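PDB 2GK3: putative cytoplasmic protein from Salmonella typhimurium, which is of unknown function but belongs to a glutamine amidotransferase-like family and assembles into a hexamer. Local coordinates for residues Asp182-Leu187 with Met237-Tyr242; Ile66-Ser71 with Asn89-Gln94; Leu128-Ile133 with Gly188-Val193; Pro172-Val177 with Leu250-Arg255; Val13-Glu18 with Trp44-Leu49. One frame throughout, in Å; residues are numbered along the deposited sequence.

Overall arrangement
From the N terminus, interaction 5 closes first, setting helix 43-51 on strand 12-28 after the long hairpin of strands 12-28 and 31-40. Interaction 2 follows, joining the chain after helix 61-67 to the end of helix 88-92; F91 and F68 also touch I16 on strand 12-28. Interaction 3 then ties the loop 128-133 to strand 185-194. It crosses interactions 1 and 4, because their segments alternate along the chain. Interaction 1 is nested in the loop that interaction 4 closes between residues 172-177 and helix 242-253. That helix unites three contacts: Y242 packs on W44 and L45, and L250 on L49 and V13.

Interaction 1. Residues Asp182-Leu187 with Met237-Tyr242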
# COMPACT_ATOMS: atom_id res chain seq x y z
N ASP E 182 43.50 -2.20 -9.72
CA ASP E 182 42.73 -3.16 -8.93
C ASP E 182 41.25 -2.75 -8.84
O ASP E 182 40.68 -2.57 -7.74
CB ASP E 182 43.37 -3.34 -7.54
CG ASP E 182 42.86 -4.58 -6.82
OD1 ASP E 182 42.32 -5.51 -7.49
OD2 ASP E 182 42.99 -4.64 -5.58
N TYR E 183 40.65 -2.58 -10.01
CA TYR E 183 39.27 -2.18 -10.15
C TYR E 183 38.31 -3.15 -9.47
O TYR E 183 38.46 -4.37 -9.58
CB TYR E 183 38.91 -2.00 -11.63
CG TYR E 183 39.33 -0.65 -12.17
CD1 TYR E 183 40.53 -0.50 -12.87
CD2 TYR E 183 38.51 0.49 -12.00
CE1 TYR E 183 40.92 0.75 -13.37
CE2 TYR E 183 38.89 1.74 -12.50
CZ TYR E 183 40.09 1.86 -13.19
OH TYR E 183 40.45 3.09 -13.69
N PRO E 184 37.31 -2.60 -8.74
CA PRO E 184 36.43 -3.45 -7.95
C PRO E 184 35.27 -4.08 -8.73
O PRO E 184 35.05 -3.77 -9.90
CB PRO E 184 35.87 -2.49 -6.88
CG PRO E 184 36.16 -1.10 -7.38
CD PRO E 184 36.98 -1.17 -8.63
N VAL E 185 34.53 -4.93 -8.04
CA VAL E 185 33.36 -5.59 -8.57
C VAL E 185 32.09 -4.76 -8.29
O VAL E 185 32.00 -4.05 -7.27
CB VAL E 185 33.32 -7.04 -8.00
CG1 VAL E 185 31.92 -7.60 -7.88
CG2 VAL E 185 34.23 -7.96 -8.85
N PHE E 186 31.14 -4.83 -9.23
CA PHE E 186 29.83 -4.18 -9.16
C PHE E 186 28.78 -5.23 -9.37
O PHE E 186 29.03 -6.20 -10.10
CB PHE E 186 29.68 -3.12 -10.24
CG PHE E 186 30.64 -2.01 -10.10
CD1 PHE E 186 31.96 -2.15 -10.55
CD2 PHE E 186 30.25 -0.83 -9.47
CE1 PHE E 186 32.88 -1.14 -10.38
CE2 PHE E 186 31.16 0.20 -9.28
CZ PHE E 186 32.49 0.05 -9.73
N LEU E 187 27.61 -5.05 -8.76
CA LEU E 187 26.57 -6.07 -8.81
C LEU E 187 25.47 -5.75 -9.83
O LEU E 187 24.42 -6.41 -9.89
CB LEU E 187 26.04 -6.35 -7.39
CG LEU E 187 26.67 -7.50 -6.55
CD1 LEU E 187 28.10 -7.89 -6.88
CD2 LEU E 187 26.57 -7.24 -5.08
N MSE E 237 33.28 0.69 -2.21
CA MSE E 237 33.30 1.76 -1.19
C MSE E 237 34.68 1.93 -0.56
O MSE E 237 35.15 3.06 -0.33
CB MSE E 237 32.35 1.46 -0.03
CG MSE E 237 31.03 0.84 -0.37
SE MSE E 237 29.64 2.18 -0.56
CE MSE E 237 29.79 2.20 -2.50
N SER E 238 35.33 0.81 -0.27
CA SER E 238 36.61 0.83 0.44
C SER E 238 37.79 0.65 -0.51
O SER E 238 38.92 0.45 -0.08
CB SER E 238 36.63 -0.21 1.56
OG SER E 238 36.03 -1.42 1.12
N TRP E 239 37.49 0.71 -1.81
CA TRP E 239 38.50 0.77 -2.85
C TRP E 239 39.31 2.06 -2.65
O TRP E 239 38.73 3.12 -2.43
CB TRP E 239 37.80 0.73 -4.22
CG TRP E 239 38.68 0.68 -5.43
CD1 TRP E 239 39.69 -0.20 -5.67
CD2 TRP E 239 38.59 1.52 -6.59
NE1 TRP E 239 40.26 0.05 -6.89
CE2 TRP E 239 39.60 1.10 -7.48
CE3 TRP E 239 37.77 2.59 -6.96
CZ2 TRP E 239 39.81 1.71 -8.73
CZ3 TRP E 239 37.97 3.20 -8.19
CH2 TRP E 239 38.98 2.76 -9.06
N PRO E 240 40.66 1.97 -2.68
CA PRO E 240 41.55 3.10 -2.41
C PRO E 240 41.31 4.30 -3.31
O PRO E 240 41.66 5.43 -2.95
CB PRO E 240 42.94 2.52 -2.71
CG PRO E 240 42.81 1.11 -2.45
CD PRO E 240 41.44 0.74 -2.93
N PHE E 241 40.70 4.07 -4.47
CA PHE E 241 40.49 5.16 -5.43
C PHE E 241 39.03 5.63 -5.51
O PHE E 241 38.66 6.38 -6.41
CB PHE E 241 41.04 4.77 -6.81
CG PHE E 241 42.52 4.44 -6.80
CD1 PHE E 241 43.47 5.45 -6.68
CD2 PHE E 241 42.95 3.11 -6.91
CE1 PHE E 241 44.84 5.14 -6.67
CE2 PHE E 241 44.32 2.80 -6.91
CZ PHE E 241 45.26 3.82 -6.79
N TYR E 242 38.21 5.20 -4.55
CA TYR E 242 36.81 5.61 -4.54
C TYR E 242 36.70 7.14 -4.51
O TYR E 242 35.99 7.73 -5.33
CB TYR E 242 36.10 5.00 -3.34
CG TYR E 242 34.61 5.22 -3.24
CD1 TYR E 242 33.70 4.41 -3.93
CD2 TYR E 242 34.10 6.20 -2.40
CE1 TYR E 242 32.32 4.60 -3.81
CE2 TYR E 242 32.72 6.40 -2.27
CZ TYR E 242 31.84 5.60 -2.97
OH TYR E 242 30.48 5.83 -2.81
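W239 reaches across to P184 and Y183 with its indole, the largest part of this contact. Its CG stands anti to the backbone N (chi1 -176°), which swings the indole out toward residues 182-184. CB comes first, 4.0 Å from CG of P184. The next atom, CG of W239, lies closer to the same proline CG, at 3.6 Å. P184 CD sits over the middle of the indole face, 3.7 Å from the centroid of the five-membered ring and 13° off its normal, a CH-pi contact; CB of F241 covers the opposite face. Along the pyrrole side, NE1 has O of S181 as its main acceptor and adds a weak, bent hydrogen bond to O of D182 (2.8 Å). Two carbonyls of one loop thus serve the buried N-H. At the far end CZ2 and CH2 meet Y183, CH2 lying 3.6 Å from CE2; the two rings are inclined at 37°. W239 also opens a type I beta turn, its O accepting the N-H of Y242 as helix 242-253 begins. The core of the contact is a proline-aromatic CH-pi interaction, joining the lead-in to strand 185-194 to the turn between helices 234-237 and 242-253.

Interaction 2. Residues Ile66-Ser71 with Asn89-Gln94; sequences IAFPES and NTFLLQ
F91, on the last turn of helix 88-92, meets F68 with the edge of its ring. Its CG stands anti to the carbonyl carbon (chi1 -69°), a torsion that turns the CD2-CE2 edge of the ring to the face of F68. CE2 of F91 is 3.8 Å from CE1 of F68; the planes are almost perpendicular, at 86°, and the centroids are 5.7 Å apart, an offset edge-to-face pair. V64, L108 and Y139 also pack on F91. After L93 leaves the helix, Q94 takes the N-cap position of the following helix and points back at F68. The extended Q94 side chain lays its amide beside CB of F68, NE2 at 3.9 Å. That amide is held at both ends: NE2 donates to O of F91 (3.1 Å), near the amide plane and in the plane of the carbonyl, while OE1 accepts from one water and probably from a second. The first, 2.6 Å from OE1 of Q94, also donates to O of F68; the second accepts from N of F68. Through these waters the buried amide is linked to the F68 backbone. The phenylalanine pair joins the exit of helix 61-67 to the C-terminal end of helix 88-92, beside helix 107-116.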
# COMPACT_ATOMS: atom_id res chain seq x y z
N ILE E 66 9.26 19.96 -2.65
CA ILE E 66 8.87 21.15 -1.88
C ILE E 66 9.52 22.45 -2.36
O ILE E 66 8.90 23.53 -2.31
CB ILE E 66 9.41 21.07 -0.40
CG1 ILE E 66 8.77 19.98 0.43
CG2 ILE E 66 9.29 22.42 0.33
CD1 ILE E 66 9.41 19.97 1.84
N ALA E 67 10.79 22.36 -2.77
CA ALA E 67 11.68 23.53 -2.73
C ALA E 67 12.80 23.53 -3.75
O ALA E 67 13.87 24.09 -3.49
CB ALA E 67 12.28 23.68 -1.33
N PHE E 68 12.58 22.90 -4.90
CA PHE E 68 13.57 23.02 -5.97
C PHE E 68 13.67 24.49 -6.43
O PHE E 68 12.65 25.13 -6.61
CB PHE E 68 13.28 22.09 -7.16
CG PHE E 68 14.39 22.04 -8.15
CD1 PHE E 68 15.48 21.22 -7.93
CD2 PHE E 68 14.41 22.91 -9.23
CE1 PHE E 68 16.56 21.22 -8.82
CE2 PHE E 68 15.48 22.93 -10.11
CZ PHE E 68 16.55 22.08 -9.92
N PRO E 69 14.91 25.02 -6.58
CA PRO E 69 15.12 26.42 -6.99
C PRO E 69 14.43 26.80 -8.31
O PRO E 69 14.64 26.14 -9.34
CB PRO E 69 16.65 26.52 -7.15
CG PRO E 69 17.19 25.44 -6.32
CD PRO E 69 16.19 24.33 -6.33
N GLU E 70 13.60 27.84 -8.27
CA GLU E 70 12.98 28.42 -9.46
C GLU E 70 13.94 29.28 -10.32
O GLU E 70 13.74 29.43 -11.52
CB GLU E 70 11.75 29.24 -9.09
CG GLU E 70 10.60 28.41 -8.55
CD GLU E 70 9.28 29.16 -8.52
OE1 GLU E 70 9.21 30.28 -9.06
OE2 GLU E 70 8.30 28.63 -7.96
N SER E 71 14.97 29.83 -9.69
CA SER E 71 15.87 30.77 -10.35
C SER E 71 17.09 30.07 -10.93
O SER E 71 17.74 29.28 -10.25
CB SER E 71 16.30 31.88 -9.38
OG SER E 71 17.58 32.43 -9.72
N ASN E 89 10.24 12.33 -12.91
CA ASN E 89 8.94 12.72 -12.40
C ASN E 89 9.07 13.63 -11.19
O ASN E 89 8.27 14.56 -11.02
CB ASN E 89 8.11 11.49 -12.01
CG ASN E 89 7.59 10.70 -13.22
OD1 ASN E 89 7.42 11.23 -14.31
ND2 ASN E 89 7.29 9.43 -12.99
N THR E 90 10.10 13.41 -10.37
CA THR E 90 10.28 14.22 -9.16
C THR E 90 10.56 15.68 -9.52
O THR E 90 9.95 16.58 -8.93
CB THR E 90 11.35 13.66 -8.17
OG1 THR E 90 10.93 12.37 -7.73
CG2 THR E 90 11.50 14.57 -6.94
N PHE E 91 11.44 15.90 -10.50
CA PHE E 91 11.74 17.23 -11.03
C PHE E 91 10.56 17.88 -11.78
O PHE E 91 10.28 19.05 -11.59
CB PHE E 91 12.92 17.15 -11.96
CG PHE E 91 14.21 16.86 -11.27
CD1 PHE E 91 14.78 15.59 -11.34
CD2 PHE E 91 14.89 17.86 -10.57
CE1 PHE E 91 15.99 15.30 -10.72
CE2 PHE E 91 16.12 17.57 -9.94
CZ PHE E 91 16.66 16.28 -10.03
N LEU E 92 9.90 17.11 -12.63
CA LEU E 92 8.82 17.59 -13.47
C LEU E 92 7.51 17.84 -12.73
O LEU E 92 6.76 18.76 -13.10
CB LEU E 92 8.59 16.62 -14.63
CG LEU E 92 9.65 16.67 -15.75
CD1 LEU E 92 9.67 15.42 -16.62
CD2 LEU E 92 9.48 17.94 -16.60
N LEU E 93 7.23 17.02 -11.72
CA LEU E 93 5.94 16.97 -11.03
C LEU E 93 6.08 17.32 -9.55
O LEU E 93 5.64 16.56 -8.67
CB LEU E 93 5.30 15.58 -11.17
CG LEU E 93 5.13 15.03 -12.59
CD1 LEU E 93 4.59 13.60 -12.57
CD2 LEU E 93 4.20 15.96 -13.39
N GLN E 94 6.71 18.47 -9.30
CA GLN E 94 6.77 19.05 -7.96
C GLN E 94 5.35 19.27 -7.41
O GLN E 94 4.37 19.35 -8.16
CB GLN E 94 7.56 20.36 -7.98
CG GLN E 94 9.02 20.21 -8.39
CD GLN E 94 9.69 21.55 -8.78
OE1 GLN E 94 9.45 22.58 -8.13
NE2 GLN E 94 10.51 21.53 -9.81
O HOH W 1 10.68 24.87 -8.60
O HOH W 2 9.50 22.45 -5.42

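Interaction 3. Residues Leu128-Ile133 with Gly188-Val193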
# COMPACT_ATOMS: atom_id res chain seq x y z
N LEU E 128 16.41 4.42 -9.92
CA LEU E 128 15.71 5.67 -10.30
C LEU E 128 16.59 6.67 -11.05
O LEU E 128 16.40 7.87 -10.97
CB LEU E 128 14.91 6.30 -9.12
CG LEU E 128 13.66 5.44 -9.32
CD1 LEU E 128 13.35 4.40 -8.25
CD2 LEU E 128 12.42 6.09 -9.94
N SER E 129 17.56 6.11 -11.76
CA SER E 129 18.39 6.84 -12.70
C SER E 129 18.17 6.29 -14.12
O SER E 129 17.69 5.16 -14.30
CB SER E 129 19.86 6.69 -12.29
OG SER E 129 20.17 7.43 -11.13
N PHE E 130 18.54 7.10 -15.12
CA PHE E 130 18.44 6.76 -16.54
C PHE E 130 17.03 6.28 -16.88
O PHE E 130 16.07 7.07 -16.76
CB PHE E 130 19.57 5.79 -16.94
CG PHE E 130 20.95 6.37 -16.73
CD1 PHE E 130 21.39 7.44 -17.51
CD2 PHE E 130 21.78 5.90 -15.70
CE1 PHE E 130 22.66 8.03 -17.28
CE2 PHE E 130 23.04 6.48 -15.46
CZ PHE E 130 23.48 7.54 -16.24
N MSE E 131 16.87 5.02 -17.28
CA MSE E 131 15.50 4.49 -17.35
C MSE E 131 15.15 3.79 -16.06
O MSE E 131 14.10 4.02 -15.49
CB MSE E 131 15.28 3.58 -18.58
CG MSE E 131 15.29 4.33 -19.89
SE MSE E 131 13.77 5.62 -19.99
CE MSE E 131 12.73 4.66 -21.38
N GLY E 132 16.06 2.94 -15.59
CA GLY E 132 15.93 2.27 -14.31
C GLY E 132 14.88 1.18 -14.22
O GLY E 132 14.38 0.68 -15.24
N ILE E 133 14.55 0.82 -12.99
CA ILE E 133 13.61 -0.28 -12.75
C ILE E 133 12.22 0.04 -13.30
O ILE E 133 11.65 1.11 -13.04
CB ILE E 133 13.54 -0.74 -11.24
CG1 ILE E 133 12.79 -2.09 -11.16
CG2 ILE E 133 12.93 0.38 -10.34
CD1 ILE E 133 12.93 -2.84 -9.88
N GLY E 188 25.72 -4.74 -10.66
CA GLY E 188 24.72 -4.25 -11.58
C GLY E 188 25.02 -2.87 -12.10
O GLY E 188 25.89 -2.18 -11.58
N TYR E 189 24.30 -2.48 -13.16
CA TYR E 189 24.47 -1.18 -13.80
C TYR E 189 23.30 -0.90 -14.73
O TYR E 189 22.55 -1.82 -15.09
CB TYR E 189 25.82 -1.10 -14.55
CG TYR E 189 25.96 -2.07 -15.73
CD1 TYR E 189 25.75 -1.63 -17.04
CD2 TYR E 189 26.33 -3.40 -15.53
CE1 TYR E 189 25.90 -2.49 -18.12
CE2 TYR E 189 26.48 -4.28 -16.60
CZ TYR E 189 26.27 -3.82 -17.90
OH TYR E 189 26.39 -4.69 -18.97
N ASN E 190 23.15 0.37 -15.10
CA ASN E 190 22.23 0.79 -16.15
C ASN E 190 22.93 0.70 -17.50
O ASN E 190 24.02 1.27 -17.69
CB ASN E 190 21.77 2.23 -15.94
CG ASN E 190 20.94 2.41 -14.68
OD1 ASN E 190 21.44 2.89 -13.67
ND2 ASN E 190 19.67 2.04 -14.75
N GLN E 191 22.32 -0.03 -18.44
CA GLN E 191 22.89 -0.19 -19.78
C GLN E 191 22.54 0.97 -20.68
O GLN E 191 21.38 1.27 -20.92
CB GLN E 191 22.39 -1.48 -20.44
CG GLN E 191 23.04 -1.74 -21.80
CD GLN E 191 22.68 -3.09 -22.35
OE1 GLN E 191 21.51 -3.39 -22.57
NE2 GLN E 191 23.68 -3.93 -22.55
N ALA E 192 23.56 1.63 -21.21
CA ALA E 192 23.34 2.72 -22.16
C ALA E 192 24.36 2.61 -23.30
O ALA E 192 25.26 1.79 -23.26
CB ALA E 192 23.41 4.07 -21.45
N VAL E 193 24.16 3.40 -24.35
CA VAL E 193 25.09 3.47 -25.45
C VAL E 193 25.71 4.86 -25.41
O VAL E 193 25.00 5.87 -25.35
CB VAL E 193 24.36 3.22 -26.80
CG1 VAL E 193 25.32 3.38 -27.97
CG2 VAL E 193 23.70 1.80 -26.82
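N190 brings its amide against S129, F130 and G132; the two segments share no hydrogen bond and meet by packing and by an oxygen at an aromatic edge. With CG anti to its carbonyl carbon (chi1 -66°), N190 sets the amide against the loop. OD1 of N190 lies in the ring plane of F130, 3.6 Å from CD2. CB and CG of N190 rest against the same ring carbon, each 3.7 Å from CD2 of F130, with the amide and ring planes 60° apart. The nitrogen side faces backbone, ND2 of N190 being 3.7 Å from O of S129 and 3.8 Å from CA of G132. Polar needs are met by residues outside the two segments. OD1 of N190 accepts from N of G126, and ND2 donates to OD1 of D157. The carboxylate of D157 also takes the N-H groups of M131 and G132, so it joins the loop to the asparagine. A buried amide with both ends bonded should be fixed in rotation, and its partially negative oxygen suits the slightly positive C-H rim of F130.

Interaction 4. Residues Pro172-Val177 with Leu250-Arg255; sequences PEHPVV and LQFIAR
The last turn of helix 242-253 packs against the loop that links strand 164-169 to strand 185-194, and F252 carries the packing; N248, a turn earlier, adds a hydrogen bond from ND2 to O of V176. F252 CG stands anti to the backbone N (chi1 -165°), which carries the ring out to H174, P175 and V176. CE1 of H174 lies over one face of the phenyl ring near its rim, 3.5 Å from CZ of F252. The imidazole and phenyl planes are inclined at 54°, neither stacked nor perpendicular. H174 in turn is steadied by its own loop: ND1 accepts a weak bond from N of V176 (3.3 Å), and O accepts the N-H of V177, closing a turn through H174-V177. F212 of strand 207-215 completes an aromatic trio, stacked on H174 and edge-to-face with F252. At the root of the phenyl ring, CG2 of V176 presses against CB of F252 at 3.5 Å. P175 sits farther out, its CG 4.0 Å from CE1 of F252.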
# COMPACT_ATOMS: atom_id res chain seq x y z
N PRO E 172 42.87 4.30 -19.61
CA PRO E 172 43.53 4.40 -18.30
C PRO E 172 44.50 5.60 -18.16
O PRO E 172 44.98 5.89 -17.07
CB PRO E 172 44.28 3.07 -18.18
CG PRO E 172 44.54 2.65 -19.60
CD PRO E 172 43.36 3.14 -20.38
N GLU E 173 44.77 6.29 -19.26
CA GLU E 173 45.60 7.51 -19.25
C GLU E 173 44.76 8.79 -19.10
O GLU E 173 45.32 9.89 -18.95
CB GLU E 173 46.47 7.60 -20.52
CG GLU E 173 46.19 6.51 -21.61
CD GLU E 173 44.79 6.60 -22.28
OE1 GLU E 173 44.13 5.54 -22.38
OE2 GLU E 173 44.36 7.70 -22.70
N HIS E 174 43.44 8.65 -19.15
CA HIS E 174 42.54 9.78 -18.99
C HIS E 174 42.79 10.38 -17.60
O HIS E 174 42.87 9.64 -16.62
CB HIS E 174 41.08 9.32 -19.13
CG HIS E 174 40.10 10.45 -19.22
ND1 HIS E 174 39.67 11.16 -18.12
CD2 HIS E 174 39.47 11.00 -20.29
CE1 HIS E 174 38.82 12.09 -18.50
NE2 HIS E 174 38.68 12.01 -19.81
N PRO E 175 42.94 11.72 -17.51
CA PRO E 175 43.23 12.43 -16.24
C PRO E 175 42.44 11.95 -15.03
O PRO E 175 43.01 11.84 -13.94
CB PRO E 175 42.87 13.88 -16.55
CG PRO E 175 42.92 14.03 -18.02
CD PRO E 175 42.84 12.65 -18.65
N VAL E 176 41.14 11.65 -15.20
CA VAL E 176 40.27 11.26 -14.08
C VAL E 176 40.68 9.94 -13.43
O VAL E 176 40.61 9.78 -12.20
CB VAL E 176 38.79 11.22 -14.52
CG1 VAL E 176 37.92 10.44 -13.55
CG2 VAL E 176 38.25 12.63 -14.70
N VAL E 177 41.12 8.99 -14.24
CA VAL E 177 41.40 7.64 -13.76
C VAL E 177 42.88 7.26 -13.79
O VAL E 177 43.26 6.18 -13.34
CB VAL E 177 40.59 6.60 -14.57
CG1 VAL E 177 39.08 6.87 -14.42
CG2 VAL E 177 41.03 6.60 -16.04
N LEU E 250 34.17 15.01 -10.68
CA LEU E 250 33.56 16.31 -10.35
C LEU E 250 34.41 17.46 -10.87
O LEU E 250 33.91 18.37 -11.53
CB LEU E 250 33.35 16.44 -8.84
CG LEU E 250 32.17 15.61 -8.36
CD1 LEU E 250 31.92 15.81 -6.87
CD2 LEU E 250 30.93 15.96 -9.21
N GLN E 251 35.71 17.37 -10.61
CA GLN E 251 36.69 18.38 -10.98
C GLN E 251 36.89 18.47 -12.50
O GLN E 251 37.08 19.56 -13.06
CB GLN E 251 38.02 18.03 -10.29
CG GLN E 251 38.75 19.22 -9.70
CD GLN E 251 38.69 19.25 -8.19
OE1 GLN E 251 38.80 18.21 -7.53
NE2 GLN E 251 38.54 20.45 -7.62
N PHE E 252 36.83 17.32 -13.17
CA PHE E 252 36.97 17.28 -14.63
C PHE E 252 35.88 18.09 -15.37
O PHE E 252 36.17 18.80 -16.34
CB PHE E 252 37.01 15.84 -15.14
CG PHE E 252 37.51 15.72 -16.56
CD1 PHE E 252 38.88 15.81 -16.84
CD2 PHE E 252 36.62 15.54 -17.62
CE1 PHE E 252 39.35 15.72 -18.15
CE2 PHE E 252 37.07 15.44 -18.93
CZ PHE E 252 38.45 15.54 -19.20
N ILE E 253 34.65 17.98 -14.89
CA ILE E 253 33.48 18.56 -15.55
C ILE E 253 33.03 19.91 -14.93
O ILE E 253 32.08 20.54 -15.40
CB ILE E 253 32.30 17.53 -15.63
CG1 ILE E 253 31.62 17.36 -14.26
CG2 ILE E 253 32.80 16.16 -16.12
CD1 ILE E 253 30.40 16.44 -14.27
N ALA E 254 33.73 20.36 -13.88
CA ALA E 254 33.36 21.61 -13.19
C ALA E 254 33.38 22.84 -14.09
O ALA E 254 34.14 22.92 -15.06
CB ALA E 254 34.22 21.84 -11.97
N ARG E 255 32.51 23.79 -13.77
CA ARG E 255 32.56 25.11 -14.38
C ARG E 255 34.00 25.69 -14.39
O ARG E 255 34.76 25.52 -13.43
CB ARG E 255 31.63 26.06 -13.64
CG ARG E 255 31.46 27.43 -14.30
CD ARG E 255 30.60 28.35 -13.46
NE ARG E 255 29.36 27.70 -13.06
CZ ARG E 255 28.22 27.73 -13.75
NH1 ARG E 255 28.12 28.40 -14.89
NH2 ARG E 255 27.17 27.10 -13.27

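Interaction 5. Residues Val13-Glu18 with Trp44-Leu49; sequences VLFIGE and WLLECL
F15 on strand 12-28 packs against L45 and L46 of helix 43-51, and the contact is wholly apolar. The ring-face contact belongs to L46: its CD2 lies over the face of F15, 4.0 Å from the centroid and 22° off the normal, a CH-pi interaction. That methyl is shifted toward the root of the ring, 3.7 Å from CG of F15. A second apolar contact comes from L45, whose CD1 meets the outer part of the ring obliquely, 3.6 Å from CE1 of F15. Two methyls from successive helix residues thus divide the phenyl between them, one near CG and the other near CE1 and CZ. F15 reaches them because its CG is anti to the backbone N (chi1 -171°), projecting the ring from the strand toward the helix. Around these three residues, V82 and Y58 of flanking strands touch F15, while W246 and Y242 of helix 242-253 pack on L45. A helix laid on a strand that runs parallel to 55-59 and 80-84 is consistent with the layered alpha/beta core of class I glutamine amidotransferase-like folds.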
# COMPACT_ATOMS: atom_id res chain seq x y z
N VAL E 13 29.29 22.01 -5.17
CA VAL E 13 28.51 20.99 -5.88
C VAL E 13 27.14 20.77 -5.22
O VAL E 13 27.06 20.64 -4.00
CB VAL E 13 29.28 19.66 -5.96
CG1 VAL E 13 28.41 18.52 -6.56
CG2 VAL E 13 30.57 19.83 -6.75
N LEU E 14 26.08 20.74 -6.03
CA LEU E 14 24.73 20.39 -5.57
C LEU E 14 24.52 18.90 -5.80
O LEU E 14 24.56 18.44 -6.93
CB LEU E 14 23.69 21.20 -6.36
CG LEU E 14 22.32 21.58 -5.78
CD1 LEU E 14 21.28 21.52 -6.86
CD2 LEU E 14 21.87 20.75 -4.57
N PHE E 15 24.31 18.14 -4.74
CA PHE E 15 24.09 16.71 -4.88
C PHE E 15 22.60 16.40 -4.66
O PHE E 15 22.09 16.59 -3.55
CB PHE E 15 24.98 15.92 -3.90
CG PHE E 15 24.98 14.42 -4.14
CD1 PHE E 15 26.09 13.80 -4.70
CD2 PHE E 15 23.88 13.64 -3.79
CE1 PHE E 15 26.09 12.43 -4.93
CE2 PHE E 15 23.87 12.27 -4.01
CZ PHE E 15 24.97 11.66 -4.57
N ILE E 16 21.91 15.94 -5.70
CA ILE E 16 20.49 15.67 -5.62
C ILE E 16 20.17 14.17 -5.60
O ILE E 16 20.66 13.39 -6.42
CB ILE E 16 19.71 16.36 -6.76
CG1 ILE E 16 20.16 17.82 -6.93
CG2 ILE E 16 18.23 16.29 -6.49
CD1 ILE E 16 19.53 18.53 -8.15
N GLY E 17 19.36 13.77 -4.63
CA GLY E 17 18.74 12.45 -4.67
C GLY E 17 19.17 11.59 -3.53
O GLY E 17 19.34 12.06 -2.43
N GLU E 18 19.34 10.30 -3.80
CA GLU E 18 19.88 9.34 -2.82
C GLU E 18 19.16 9.32 -1.47
O GLU E 18 19.77 9.16 -0.41
CB GLU E 18 21.41 9.52 -2.65
CG GLU E 18 22.23 8.98 -3.79
CD GLU E 18 22.17 7.46 -3.91
OE1 GLU E 18 21.87 6.77 -2.91
OE2 GLU E 18 22.42 6.95 -5.03
N TRP E 44 28.16 7.80 2.89
CA TRP E 44 29.58 7.53 2.63
C TRP E 44 30.21 8.45 1.58
O TRP E 44 31.21 9.13 1.85
CB TRP E 44 29.78 6.07 2.23
CG TRP E 44 31.20 5.70 1.89
CD1 TRP E 44 31.66 5.18 0.72
CD2 TRP E 44 32.35 5.81 2.76
NE1 TRP E 44 33.02 4.94 0.79
CE2 TRP E 44 33.47 5.32 2.03
CE3 TRP E 44 32.54 6.25 4.07
CZ2 TRP E 44 34.76 5.27 2.58
CZ3 TRP E 44 33.82 6.21 4.62
CH2 TRP E 44 34.91 5.72 3.87
N LEU E 45 29.64 8.43 0.38
CA LEU E 45 30.13 9.27 -0.70
C LEU E 45 30.22 10.73 -0.24
O LEU E 45 31.26 11.35 -0.40
CB LEU E 45 29.19 9.18 -1.90
CG LEU E 45 29.71 9.42 -3.32
CD1 LEU E 45 28.63 10.03 -4.18
CD2 LEU E 45 30.99 10.25 -3.41
N LEU E 46 29.14 11.26 0.32
CA LEU E 46 29.12 12.67 0.73
C LEU E 46 30.21 13.00 1.77
O LEU E 46 30.76 14.09 1.75
CB LEU E 46 27.72 13.07 1.24
CG LEU E 46 26.55 12.95 0.24
CD1 LEU E 46 25.22 13.07 0.95
CD2 LEU E 46 26.66 13.97 -0.90
N GLU E 47 30.52 12.05 2.64
CA GLU E 47 31.60 12.19 3.59
C GLU E 47 32.96 12.26 2.89
O GLU E 47 33.83 13.03 3.29
CB GLU E 47 31.56 11.05 4.61
CG GLU E 47 32.56 11.13 5.74
CD GLU E 47 32.62 12.50 6.40
OE1 GLU E 47 31.59 13.20 6.46
OE2 GLU E 47 33.72 12.87 6.87
N CYS E 48 33.12 11.47 1.84
CA CYS E 48 34.37 11.44 1.07
C CYS E 48 34.58 12.72 0.30
O CYS E 48 35.71 13.22 0.21
CB CYS E 48 34.36 10.27 0.08
SG CYS E 48 34.42 8.64 0.79
N LEU E 49 33.51 13.25 -0.27
CA LEU E 49 33.59 14.52 -0.99
C LEU E 49 33.89 15.67 -0.04
O LEU E 49 34.63 16.59 -0.41
CB LEU E 49 32.31 14.80 -1.81
CG LEU E 49 31.91 13.69 -2.80
CD1 LEU E 49 30.50 13.87 -3.37
CD2 LEU E 49 32.94 13.54 -3.92